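Local atomic coordinates of protein Bug27 (Bordetella pertussis, PDB entry 2QPQ), a protein that probably captures a small solute in the periplasm, as a two-domain Venus flytrap binding protein of the Bug family, for delivery to a transporter. Residues Leu10-Thr15 / Tyr66-Val71; Phe93-Asn98 / Gly231-Gly236; Leu25-Gly30 / Val43-Gly48; Asn31-Ser36 / Ala251-Arg256. All coordinates share one frame; numbering follows the deposited sequence.

Contact 1 of 4, residues Leu10-Thr15 / Tyr66-Val71; sequences LDIIVT and YSLLMV
Leu69 and Thr15 meet at nearly a right angle, the CD1 branch of Leu69 lying 3.6 Å from Thr15 CG2, and the same CD1 also rests against Ile13 CG2. A chi1 of -172° turns the Leu69 branches back toward strand 10-14. This face, carrying Ile13 and Leu69, is covered by helix 52-59. On the other face Ile12 CG2 and Val14 CG1 both lean on Met70 CB, the latter at 4.2 Å, and Val14 and Met70 also touch helix 21-35. Toward the start of the strands Leu10 CG meets Leu68 CD1, while Leu10 CD1 comes obliquely to the Tyr66 ring.

The backbones run parallel, as in the alpha/beta core of a periplasmic binding protein domain, and bond in alternation. Asp11 N reaches Tyr66 O, Leu68 N reaches Asp11 O at 2.9 Å, Ile13 N reaches Leu68 O, and Met70 N closes on Ile13 O at 2.7 Å. At the far end Met70 O is gripped twice by Thr15, through N and, at 2.8 Å, through OG1, which lies in the carbonyl plane on a lone pair.

At the polar edge Asp11 and Ser67 both turn to Arg61, the carboxylate through a salt bridge. Buried backbone groups are thus paired between two apolar faces, and the hydroxyl of Thr15 spends its hydrogen on the carbonyl where the ladder ends.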
loop_
_atom_site.group_PDB
_atom_site.type_symbol
_atom_site.label_atom_id
_atom_site.label_comp_id
_atom_site.label_asym_id
_atom_site.label_seq_id
_atom_site.Cartn_x
_atom_site.Cartn_y
_atom_site.Cartn_z
ATOM N N LEU A 10 13.901 12.611 -15.826
ATOM C CA LEU A 10 13.610 11.309 -15.237
ATOM C C LEU A 10 12.231 10.863 -15.729
ATOM O O LEU A 10 11.393 11.671 -16.131
ATOM C CB LEU A 10 13.654 11.356 -13.702
ATOM C CG LEU A 10 14.946 11.351 -12.883
ATOM C CD1 LEU A 10 16.136 12.038 -13.493
ATOM C CD2 LEU A 10 14.624 11.899 -11.490
ATOM N N ASP A 11 12.020 9.560 -15.737
ATOM C CA ASP A 11 10.750 8.988 -16.154
ATOM C C ASP A 11 10.315 8.131 -14.973
ATOM O O ASP A 11 10.953 7.150 -14.663
ATOM C CB ASP A 11 10.987 8.133 -17.391
ATOM C CG ASP A 11 9.702 7.544 -17.962
ATOM O OD1 ASP A 11 8.587 8.056 -17.626
ATOM O OD2 ASP A 11 9.808 6.590 -18.770
ATOM N N ILE A 12 9.276 8.558 -14.269
ATOM C CA ILE A 12 8.833 7.874 -13.064
ATOM C C ILE A 12 7.563 7.148 -13.485
ATOM O O ILE A 12 6.580 7.786 -13.890
ATOM C CB ILE A 12 8.545 8.874 -11.916
ATOM C CG1 ILE A 12 9.832 9.593 -11.472
ATOM C CG2 ILE A 12 7.879 8.193 -10.709
ATOM C CD1 ILE A 12 9.537 10.728 -10.472
ATOM N N ILE A 13 7.596 5.824 -13.403
ATOM C CA ILE A 13 6.474 5.012 -13.893
ATOM C C ILE A 13 5.680 4.587 -12.689
ATOM O O ILE A 13 6.208 3.935 -11.777
ATOM C CB ILE A 13 6.952 3.765 -14.709
ATOM C CG1 ILE A 13 7.861 4.137 -15.920
ATOM C CG2 ILE A 13 5.732 2.914 -15.119
ATOM C CD1 ILE A 13 7.257 5.125 -16.876
ATOM N N VAL A 14 4.424 5.026 -12.630
ATOM C CA VAL A 14 3.580 4.724 -11.478
ATOM C C VAL A 14 2.757 3.453 -11.742
ATOM O O VAL A 14 2.131 3.350 -12.779
ATOM C CB VAL A 14 2.638 5.905 -11.133
ATOM C CG1 VAL A 14 2.009 5.664 -9.784
ATOM C CG2 VAL A 14 3.402 7.230 -11.134
ATOM N N THR A 15 2.751 2.536 -10.774
ATOM C CA THR A 15 2.167 1.191 -10.925
ATOM C C THR A 15 0.680 1.208 -10.645
ATOM O O THR A 15 0.006 0.213 -10.837
ATOM C CB THR A 15 2.798 0.194 -9.919
ATOM O OG1 THR A 15 2.796 0.779 -8.600
ATOM C CG2 THR A 15 4.224 -0.201 -10.350
ATOM N N TYR A 66 17.562 7.000 -14.730
ATOM C CA TYR A 66 16.608 7.871 -15.417
ATOM C C TYR A 66 15.213 7.253 -15.519
ATOM O O TYR A 66 14.283 7.892 -15.977
ATOM C CB TYR A 66 17.133 8.244 -16.811
ATOM C CG TYR A 66 18.281 9.199 -16.704
ATOM C CD1 TYR A 66 18.057 10.543 -16.443
ATOM C CD2 TYR A 66 19.592 8.750 -16.832
ATOM C CE1 TYR A 66 19.124 11.431 -16.311
ATOM C CE2 TYR A 66 20.651 9.611 -16.732
ATOM C CZ TYR A 66 20.415 10.955 -16.455
ATOM O OH TYR A 66 21.497 11.808 -16.355
ATOM N N SER A 67 15.102 5.995 -15.118
ATOM C CA SER A 67 13.844 5.258 -15.167
ATOM C C SER A 67 13.599 4.704 -13.778
ATOM O O SER A 67 14.397 3.910 -13.246
ATOM C CB SER A 67 13.882 4.103 -16.177
ATOM O OG SER A 67 14.185 4.587 -17.490
ATOM N N LEU A 68 12.474 5.097 -13.200
ATOM C CA LEU A 68 12.143 4.679 -11.841
ATOM C C LEU A 68 10.728 4.118 -11.827
ATOM O O LEU A 68 9.915 4.434 -12.701
ATOM C CB LEU A 68 12.233 5.861 -10.869
ATOM C CG LEU A 68 13.591 6.525 -10.641
ATOM C CD1 LEU A 68 13.723 7.649 -11.649
ATOM C CD2 LEU A 68 13.610 7.115 -9.212
ATOM N N LEU A 69 10.453 3.271 -10.846
ATOM C CA LEU A 69 9.155 2.648 -10.693
ATOM C C LEU A 69 8.595 3.075 -9.354
ATOM O O LEU A 69 9.224 2.846 -8.330
ATOM C CB LEU A 69 9.292 1.115 -10.736
ATOM C CG LEU A 69 7.923 0.419 -10.772
ATOM C CD1 LEU A 69 7.219 0.612 -12.149
ATOM C CD2 LEU A 69 8.134 -1.077 -10.440
ATOM N N MET A 70 7.450 3.749 -9.365
ATOM C CA MET A 70 6.778 4.092 -8.104
ATOM C C MET A 70 5.893 2.921 -7.680
ATOM O O MET A 70 4.996 2.543 -8.419
ATOM C CB MET A 70 5.914 5.360 -8.231
ATOM C CG MET A 70 5.340 5.720 -6.835
ATOM S SD MET A 70 6.512 6.794 -5.925
ATOM C CE MET A 70 5.857 6.687 -4.281
ATOM N N VAL A 71 6.172 2.359 -6.515
ATOM C CA VAL A 71 5.525 1.133 -6.026
ATOM C C VAL A 71 4.835 1.340 -4.683
ATOM O O VAL A 71 5.185 2.230 -3.886
ATOM C CB VAL A 71 6.550 -0.093 -5.912
ATOM C CG1 VAL A 71 7.088 -0.476 -7.303
ATOM C CG2 VAL A 71 7.783 0.218 -4.930
#

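Contact 2 of 4, residues Phe93-Asn98 / Gly231-Gly236; sequences FAAVIN and GLLVPG
Leu232 O takes two amide hydrogens from consecutive residues of the opposing strand, one from Val96 N at 2.9 Å and a weak one from Ile97 N at 3.4 Å. Two residues set against one mark a classic beta bulge, and the register slips by one between Ala95 and Ile97. Leu232 returns its own N-H to Ile97 O at 2.9 Å. On the other side of the bulge Ala94 and Val234 form a regular hydrogen-bonded antiparallel pair: Val234 N meets Ala94 O at 2.8 Å, and Ala94 N answers to Val234 O.

The bulge also changes where side chains fall. Val96 points toward strand 231-235, and its CG2 sits 3.8 Å from Val234 CG2, the two side chains crossing at about a right angle. Val234 CG2 stands between its own N and carbonyl carbon, a placement that brings it within 3.3 Å of Ala94 O. Leu233 spreads its branches on the face it shares with Ala95: CD2 lies 3.7 Å from Ala95 CA, and CD1 reaches Phe93 CB.

Ile97 O comes so near Gly231, 3.1 Å from its CA, that a beta carbon there would clash with it. Helix 240-254 packs over Val96, Ile97 and Leu232, while Phe278 of helix 275-296 lies against Ala95 and Leu233. Strand 227-235 runs against both its neighbours, 67-72 and 93-109, as does the one antiparallel strand in the domain sheet of type 2 periplasmic binding proteins.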
loop_
_atom_site.group_PDB
_atom_site.type_symbol
_atom_site.label_atom_id
_atom_site.label_comp_id
_atom_site.label_asym_id
_atom_site.label_seq_id
_atom_site.Cartn_x
_atom_site.Cartn_y
_atom_site.Cartn_z
ATOM N N PHE A 93 15.040 -5.446 -9.929
ATOM C CA PHE A 93 14.775 -4.149 -9.327
ATOM C C PHE A 93 15.686 -3.943 -8.128
ATOM O O PHE A 93 16.038 -4.914 -7.435
ATOM C CB PHE A 93 13.302 -4.052 -8.880
ATOM C CG PHE A 93 12.322 -4.302 -9.997
ATOM C CD1 PHE A 93 11.927 -3.266 -10.848
ATOM C CD2 PHE A 93 11.830 -5.578 -10.232
ATOM C CE1 PHE A 93 11.043 -3.521 -11.916
ATOM C CE2 PHE A 93 10.947 -5.816 -11.292
ATOM C CZ PHE A 93 10.572 -4.785 -12.110
ATOM N N ALA A 94 16.025 -2.675 -7.878
ATOM C CA ALA A 94 16.828 -2.265 -6.737
ATOM C C ALA A 94 16.120 -1.069 -6.109
ATOM O O ALA A 94 15.673 -0.130 -6.795
ATOM C CB ALA A 94 18.221 -1.861 -7.184
ATOM N N ALA A 95 16.039 -1.099 -4.798
ATOM C CA ALA A 95 15.298 -0.078 -4.067
ATOM C C ALA A 95 16.076 1.213 -3.944
ATOM O O ALA A 95 17.306 1.207 -3.828
ATOM C CB ALA A 95 14.964 -0.606 -2.669
ATOM N N VAL A 96 15.358 2.330 -3.972
ATOM C CA VAL A 96 15.959 3.654 -3.777
ATOM C C VAL A 96 15.514 4.261 -2.463
ATOM O O VAL A 96 16.349 4.604 -1.583
ATOM C CB VAL A 96 15.575 4.609 -4.922
ATOM C CG1 VAL A 96 16.119 6.025 -4.633
ATOM C CG2 VAL A 96 16.164 4.032 -6.245
ATOM N N ILE A 97 14.200 4.362 -2.293
ATOM C CA ILE A 97 13.678 5.017 -1.089
ATOM C C ILE A 97 12.249 4.619 -0.830
ATOM O O ILE A 97 11.466 4.526 -1.767
ATOM C CB ILE A 97 13.793 6.599 -1.175
ATOM C CG1 ILE A 97 13.339 7.278 0.128
ATOM C CG2 ILE A 97 13.007 7.173 -2.406
ATOM C CD1 ILE A 97 13.720 8.818 0.169
ATOM N N ASN A 98 11.937 4.367 0.445
ATOM C CA ASN A 98 10.556 4.293 0.913
ATOM C C ASN A 98 10.188 5.600 1.567
ATOM O O ASN A 98 10.835 5.990 2.556
ATOM C CB ASN A 98 10.407 3.165 1.926
ATOM C CG ASN A 98 9.033 3.124 2.538
ATOM O OD1 ASN A 98 8.040 3.340 1.841
ATOM N ND2 ASN A 98 8.965 2.845 3.847
ATOM N N GLY A 231 7.233 3.596 -2.395
ATOM C CA GLY A 231 8.576 4.031 -2.675
ATOM C C GLY A 231 8.915 3.882 -4.111
ATOM O O GLY A 231 8.026 3.620 -4.947
ATOM N N LEU A 232 10.216 4.085 -4.383
ATOM C CA LEU A 232 10.740 4.102 -5.716
ATOM C C LEU A 232 11.808 3.029 -5.828
ATOM O O LEU A 232 12.677 2.882 -4.923
ATOM C CB LEU A 232 11.334 5.512 -6.028
ATOM C CG LEU A 232 10.208 6.571 -6.255
ATOM C CD1 LEU A 232 10.682 7.998 -6.064
ATOM C CD2 LEU A 232 9.576 6.434 -7.643
ATOM N N LEU A 233 11.721 2.295 -6.942
ATOM C CA LEU A 233 12.739 1.307 -7.353
ATOM C C LEU A 233 13.354 1.729 -8.675
ATOM O O LEU A 233 12.775 2.574 -9.388
ATOM C CB LEU A 233 12.121 -0.098 -7.521
ATOM C CG LEU A 233 11.112 -0.610 -6.487
ATOM C CD1 LEU A 233 10.554 -2.014 -6.830
ATOM C CD2 LEU A 233 11.758 -0.635 -5.068
ATOM N N VAL A 234 14.495 1.107 -9.022
ATOM C CA VAL A 234 15.176 1.340 -10.305
ATOM C C VAL A 234 15.529 -0.038 -10.847
ATOM O O VAL A 234 15.347 -1.039 -10.146
ATOM C CB VAL A 234 16.456 2.196 -10.150
ATOM C CG1 VAL A 234 16.060 3.762 -10.025
ATOM C CG2 VAL A 234 17.347 1.684 -8.956
ATOM N N PRO A 235 16.000 -0.110 -12.098
ATOM C CA PRO A 235 16.428 -1.413 -12.574
ATOM C C PRO A 235 17.498 -2.011 -11.624
ATOM O O PRO A 235 18.352 -1.276 -11.098
ATOM C CB PRO A 235 16.988 -1.113 -13.967
ATOM C CG PRO A 235 16.198 0.175 -14.415
ATOM C CD PRO A 235 16.154 0.947 -13.125
ATOM N N GLY A 236 17.424 -3.337 -11.444
ATOM C CA GLY A 236 18.286 -4.112 -10.571
ATOM C C GLY A 236 19.778 -3.851 -10.658
ATOM O O GLY A 236 20.447 -3.886 -9.635
#

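Contact 3 of 4, residues Leu25-Gly30 / Val43-Gly48; sequences LARLIG and VENRPG
Ala26 offers the helix's first touch to Val43: its CB lies 4.2 Å from Val43 CG1, and its backbone O is 3.7 Å from Val43 CG2. That carbonyl is also engaged within the helix, where Gly30 N donates to it.

Arg27 does most of the work. Its chain is fully extended from CG to NE (chi2 -179°, chi3 -180°), and this carries the guanidinium across the end of the strand. Val43 CG1 touches it at two places, 3.7 Å from Arg27 CG and again over the centre of one guanidinium face, 4.0 Å from the plane of that group. An edge of the guanidinium faces the side-chain amide of Asn45. The charge is paired with Asp23, one helical turn earlier, by a salt bridge to Arg27 NE.

At Gly30 the helix comes down on the strand, CA to Val43 CG2 at 4.2 Å, in a place where a beta carbon would clash with that methyl.

Helix 21-35 and strand 41-45 belong to the beta-alpha-beta unit begun by strand 10-14, and their segments 25-30 and 43-45 run nearly antiparallel, at 164°. Val43 therefore has both methyls occupied: CG2 by helix backbone, CG1 by Ala26 and by both the CG and the guanidinium face of Arg27, whose NE stays paired with Asp23.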
loop_
_atom_site.group_PDB
_atom_site.type_symbol
_atom_site.label_atom_id
_atom_site.label_comp_id
_atom_site.label_asym_id
_atom_site.label_seq_id
_atom_site.Cartn_x
_atom_site.Cartn_y
_atom_site.Cartn_z
ATOM N N LEU A 25 1.880 10.522 -4.284
ATOM C CA LEU A 25 3.263 10.657 -3.860
ATOM C C LEU A 25 4.244 10.787 -5.032
ATOM O O LEU A 25 5.155 11.617 -4.991
ATOM C CB LEU A 25 3.643 9.495 -2.962
ATOM C CG LEU A 25 2.945 9.378 -1.615
ATOM C CD1 LEU A 25 3.137 7.953 -1.047
ATOM C CD2 LEU A 25 3.477 10.475 -0.632
ATOM N N ALA A 26 4.084 9.956 -6.061
ATOM C CA ALA A 26 4.916 10.098 -7.257
ATOM C C ALA A 26 4.813 11.515 -7.856
ATOM O O ALA A 26 5.830 12.141 -8.153
ATOM C CB ALA A 26 4.583 8.991 -8.321
ATOM N N ARG A 27 3.599 12.038 -7.977
ATOM C CA ARG A 27 3.396 13.374 -8.553
ATOM C C ARG A 27 3.916 14.486 -7.626
ATOM O O ARG A 27 4.452 15.503 -8.124
ATOM C CB ARG A 27 1.904 13.578 -8.934
ATOM C CG ARG A 27 1.531 12.667 -10.076
ATOM C CD ARG A 27 0.114 12.804 -10.544
ATOM N NE ARG A 27 -0.119 11.856 -11.648
ATOM C CZ ARG A 27 0.191 12.077 -12.919
ATOM N NH1 ARG A 27 0.746 13.246 -13.282
ATOM N NH2 ARG A 27 -0.072 11.141 -13.831
ATOM N N LEU A 28 3.807 14.269 -6.305
ATOM C CA LEU A 28 4.337 15.218 -5.309
ATOM C C LEU A 28 5.878 15.265 -5.429
ATOM O O LEU A 28 6.477 16.359 -5.541
ATOM C CB LEU A 28 3.857 14.861 -3.892
ATOM C CG LEU A 28 4.206 15.655 -2.609
ATOM C CD1 LEU A 28 3.609 17.045 -2.656
ATOM C CD2 LEU A 28 3.690 14.949 -1.381
ATOM N N ILE A 29 6.505 14.089 -5.409
ATOM C CA ILE A 29 7.954 13.968 -5.640
ATOM C C ILE A 29 8.373 14.598 -6.967
ATOM O O ILE A 29 9.306 15.414 -7.009
ATOM C CB ILE A 29 8.453 12.470 -5.548
ATOM C CG1 ILE A 29 8.339 11.937 -4.127
ATOM C CG2 ILE A 29 9.936 12.312 -5.998
ATOM C CD1 ILE A 29 8.290 10.377 -4.081
ATOM N N GLY A 30 7.667 14.253 -8.039
ATOM C CA GLY A 30 8.025 14.678 -9.385
ATOM C C GLY A 30 8.059 16.192 -9.544
ATOM O O GLY A 30 8.960 16.729 -10.196
ATOM N N VAL A 43 6.099 12.075 -14.789
ATOM C CA VAL A 43 5.382 11.028 -14.075
ATOM C C VAL A 43 4.312 10.455 -14.985
ATOM O O VAL A 43 3.523 11.198 -15.587
ATOM C CB VAL A 43 4.783 11.580 -12.768
ATOM C CG1 VAL A 43 3.823 10.573 -12.093
ATOM C CG2 VAL A 43 5.912 12.025 -11.827
ATOM N N GLU A 44 4.298 9.137 -15.134
ATOM C CA GLU A 44 3.293 8.528 -15.964
ATOM C C GLU A 44 2.717 7.273 -15.301
ATOM O O GLU A 44 3.415 6.562 -14.603
ATOM C CB GLU A 44 3.858 8.278 -17.368
ATOM C CG GLU A 44 5.092 7.454 -17.387
ATOM C CD GLU A 44 5.547 7.139 -18.804
ATOM O OE1 GLU A 44 4.695 6.786 -19.669
ATOM O OE2 GLU A 44 6.757 7.209 -19.048
ATOM N N ASN A 45 1.427 7.042 -15.455
ATOM C CA ASN A 45 0.817 5.856 -14.865
ATOM C C ASN A 45 0.830 4.746 -15.885
ATOM O O ASN A 45 0.416 4.956 -17.015
ATOM C CB ASN A 45 -0.625 6.122 -14.380
ATOM C CG ASN A 45 -0.700 7.276 -13.410
ATOM O OD1 ASN A 45 -0.593 7.102 -12.185
ATOM N ND2 ASN A 45 -0.852 8.458 -13.941
ATOM N N ARG A 46 1.346 3.582 -15.477
ATOM C CA ARG A 46 1.273 2.368 -16.276
ATOM C C ARG A 46 0.749 1.254 -15.387
ATOM O O ARG A 46 1.526 0.399 -14.961
ATOM C CB ARG A 46 2.674 2.030 -16.843
ATOM C CG ARG A 46 3.290 3.167 -17.659
ATOM C CD ARG A 46 2.710 3.233 -19.097
ATOM N NE ARG A 46 3.690 3.927 -19.891
ATOM C CZ ARG A 46 4.297 3.495 -20.981
ATOM N NH1 ARG A 46 4.022 2.330 -21.554
ATOM N NH2 ARG A 46 5.194 4.288 -21.500
ATOM N N PRO A 47 -0.566 1.281 -15.052
ATOM C CA PRO A 47 -1.104 0.448 -13.990
ATOM C C PRO A 47 -1.576 -0.970 -14.341
ATOM O O PRO A 47 -2.014 -1.698 -13.477
ATOM C CB PRO A 47 -2.269 1.288 -13.496
ATOM C CG PRO A 47 -2.755 1.990 -14.709
ATOM C CD PRO A 47 -1.621 2.139 -15.639
ATOM N N GLY A 48 -1.454 -1.368 -15.600
ATOM C CA GLY A 48 -1.943 -2.691 -16.023
ATOM C C GLY A 48 -1.427 -3.829 -15.184
ATOM O O GLY A 48 -0.247 -3.828 -14.780
#

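Contact 4 of 4, residues Asn31-Ser36 / Ala251-Arg256; sequences NYLTES and AKVMQR
Tyr32 and Val253 bring together two helices of the alpha/beta domain, 21-35 and the C-terminal end of 240-254, on the outer layer of the Venus flytrap lobe. The apolar part of the contact centres on Val253, whose two methyls straddle Tyr32 CB: CG2 lies at 3.6 Å and CG1 at 3.7 Å from it. The same CG2 also touches Leu33 CD1 at 4.0 Å, the two side chains crossing at about a right angle.

Interactions with the aromatic face come from Arg256. Its CD lies over the Tyr32 ring as a CH-pi contact, 3.9 Å from the centroid. The bend at chi3 (61°) then turns NE and the guanidinium over the same face, the guanidinium plane 24° from that of the ring.

Charge plays a looser part. Glu35 OE1 and Arg256 NH1 are 4.3 Å apart, too far for a salt bridge, and no N-H is aimed at the carboxylate, which leaves a loose attraction of charge. The firm partner of the arginine is Asp258, in the following helix 257-266, which holds its NE.

Tyr32 is covered on both faces: Asn31 OD1 sits 3.6 Å above the ring centre on one, and Arg256 NE 3.3 Å above the ring plane on the other, displaced toward the rim.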
loop_
_atom_site.group_PDB
_atom_site.type_symbol
_atom_site.label_atom_id
_atom_site.label_comp_id
_atom_site.label_asym_id
_atom_site.label_seq_id
_atom_site.Cartn_x
_atom_site.Cartn_y
_atom_site.Cartn_z
ATOM N N ASN A 31 7.058 16.839 -8.940
ATOM C CA ASN A 31 6.913 18.287 -8.803
ATOM C C ASN A 31 8.120 18.995 -8.190
ATOM O O ASN A 31 8.605 19.963 -8.742
ATOM C CB ASN A 31 5.631 18.624 -8.001
ATOM C CG ASN A 31 5.407 20.156 -7.823
ATOM O OD1 ASN A 31 5.481 20.701 -6.696
ATOM N ND2 ASN A 31 5.127 20.848 -8.941
ATOM N N TYR A 32 8.560 18.546 -7.028
ATOM C CA TYR A 32 9.695 19.152 -6.338
ATOM C C TYR A 32 11.062 18.715 -6.873
ATOM O O TYR A 32 12.040 19.444 -6.741
ATOM C CB TYR A 32 9.613 18.889 -4.847
ATOM C CG TYR A 32 8.431 19.558 -4.203
ATOM C CD1 TYR A 32 8.400 20.932 -4.029
ATOM C CD2 TYR A 32 7.339 18.809 -3.766
ATOM C CE1 TYR A 32 7.307 21.566 -3.448
ATOM C CE2 TYR A 32 6.243 19.426 -3.173
ATOM C CZ TYR A 32 6.239 20.813 -3.013
ATOM O OH TYR A 32 5.148 21.425 -2.434
ATOM N N LEU A 33 11.117 17.523 -7.457
ATOM C CA LEU A 33 12.319 16.995 -8.083
ATOM C C LEU A 33 12.605 17.778 -9.361
ATOM O O LEU A 33 13.759 18.068 -9.642
ATOM C CB LEU A 33 12.131 15.512 -8.407
ATOM C CG LEU A 33 13.199 14.483 -8.057
ATOM C CD1 LEU A 33 13.748 14.634 -6.640
ATOM C CD2 LEU A 33 12.653 13.057 -8.292
ATOM N N THR A 34 11.555 18.105 -10.127
ATOM C CA THR A 34 11.677 18.960 -11.322
ATOM C C THR A 34 12.311 20.313 -10.950
ATOM O O THR A 34 13.246 20.784 -11.608
ATOM C CB THR A 34 10.309 19.167 -12.024
ATOM O OG1 THR A 34 9.875 17.932 -12.613
ATOM C CG2 THR A 34 10.390 20.245 -13.117
ATOM N N GLU A 35 11.779 20.912 -9.887
ATOM C CA GLU A 35 12.316 22.144 -9.309
ATOM C C GLU A 35 13.807 22.012 -8.984
ATOM O O GLU A 35 14.636 22.688 -9.600
ATOM C CB GLU A 35 11.523 22.526 -8.058
ATOM C CG GLU A 35 10.070 22.901 -8.316
ATOM C CD GLU A 35 9.378 23.467 -7.078
ATOM O OE1 GLU A 35 10.095 23.783 -6.086
ATOM O OE2 GLU A 35 8.118 23.596 -7.100
ATOM N N SER A 36 14.149 21.135 -8.036
ATOM C CA SER A 36 15.544 20.800 -7.785
ATOM C C SER A 36 16.140 20.070 -8.988
ATOM O O SER A 36 15.410 19.706 -9.916
ATOM C CB SER A 36 15.669 19.957 -6.519
ATOM O OG SER A 36 15.832 20.808 -5.406
ATOM N N ALA A 251 14.897 12.339 -0.679
ATOM C CA ALA A 251 14.830 12.523 0.773
ATOM C C ALA A 251 14.750 14.012 1.095
ATOM O O ALA A 251 14.026 14.412 2.013
ATOM C CB ALA A 251 16.026 11.872 1.457
ATOM N N LYS A 252 15.459 14.838 0.322
ATOM C CA LYS A 252 15.374 16.285 0.456
ATOM C C LYS A 252 13.953 16.830 0.197
ATOM O O LYS A 252 13.472 17.679 0.944
ATOM C CB LYS A 252 16.415 16.993 -0.432
ATOM C CG LYS A 252 17.766 17.132 0.289
ATOM C CD LYS A 252 18.937 17.311 -0.667
ATOM C CE LYS A 252 20.304 17.221 0.062
ATOM N NZ LYS A 252 21.479 16.976 -0.883
ATOM N N VAL A 253 13.289 16.315 -0.836
ATOM C CA VAL A 253 11.866 16.596 -1.062
ATOM C C VAL A 253 10.998 16.184 0.118
ATOM O O VAL A 253 10.163 16.964 0.572
ATOM C CB VAL A 253 11.315 15.921 -2.351
ATOM C CG1 VAL A 253 9.800 16.140 -2.453
ATOM C CG2 VAL A 253 11.992 16.481 -3.569
ATOM N N MET A 254 11.182 14.965 0.613
ATOM C CA MET A 254 10.355 14.467 1.698
ATOM C C MET A 254 10.548 15.280 2.992
ATOM O O MET A 254 9.599 15.441 3.786
ATOM C CB MET A 254 10.567 12.969 1.928
ATOM C CG MET A 254 10.205 12.114 0.702
ATOM S SD MET A 254 8.471 12.290 0.238
ATOM C CE MET A 254 8.520 13.208 -1.239
ATOM N N GLN A 255 11.751 15.828 3.160
ATOM C CA GLN A 255 12.085 16.658 4.325
ATOM C C GLN A 255 11.414 18.043 4.343
ATOM O O GLN A 255 11.441 18.726 5.365
ATOM C CB GLN A 255 13.602 16.810 4.407
ATOM C CG GLN A 255 14.297 15.539 4.881
ATOM C CD GLN A 255 15.787 15.556 4.596
ATOM O OE1 GLN A 255 16.370 16.622 4.291
ATOM N NE2 GLN A 255 16.424 14.383 4.687
ATOM N N ARG A 256 10.853 18.478 3.223
ATOM C CA ARG A 256 10.181 19.774 3.157
ATOM C C ARG A 256 9.068 19.860 4.215
ATOM O O ARG A 256 8.333 18.888 4.398
ATOM C CB ARG A 256 9.602 19.992 1.761
ATOM C CG ARG A 256 10.616 20.087 0.652
ATOM C CD ARG A 256 9.895 20.256 -0.645
ATOM N NE ARG A 256 9.106 21.486 -0.641
ATOM C CZ ARG A 256 9.460 22.627 -1.241
ATOM N NH1 ARG A 256 10.594 22.703 -1.923
ATOM N NH2 ARG A 256 8.660 23.689 -1.189
#

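In the fold
Contacts 1 and 2 are core: both are backbone ladders in one sheet, parallel in the first and antiparallel with a bulge in the second, and strands 67-72 and 227-235 join them through bonds such as Leu69 N to Leu233 O. Contacts 3 and 4 are partly buried, contact 4 lying farthest from the centre of the chain, and share helix 21-35, which packs first on strand 41-45 and then on helix 240-254. Their chemistry is that of side chains, with an arginine in each lying over a valine methyl or a tyrosine ring and salt-bridged to an aspartate. Ile29, against Met254 and Leu232, ties the helix layer to the sheet beneath.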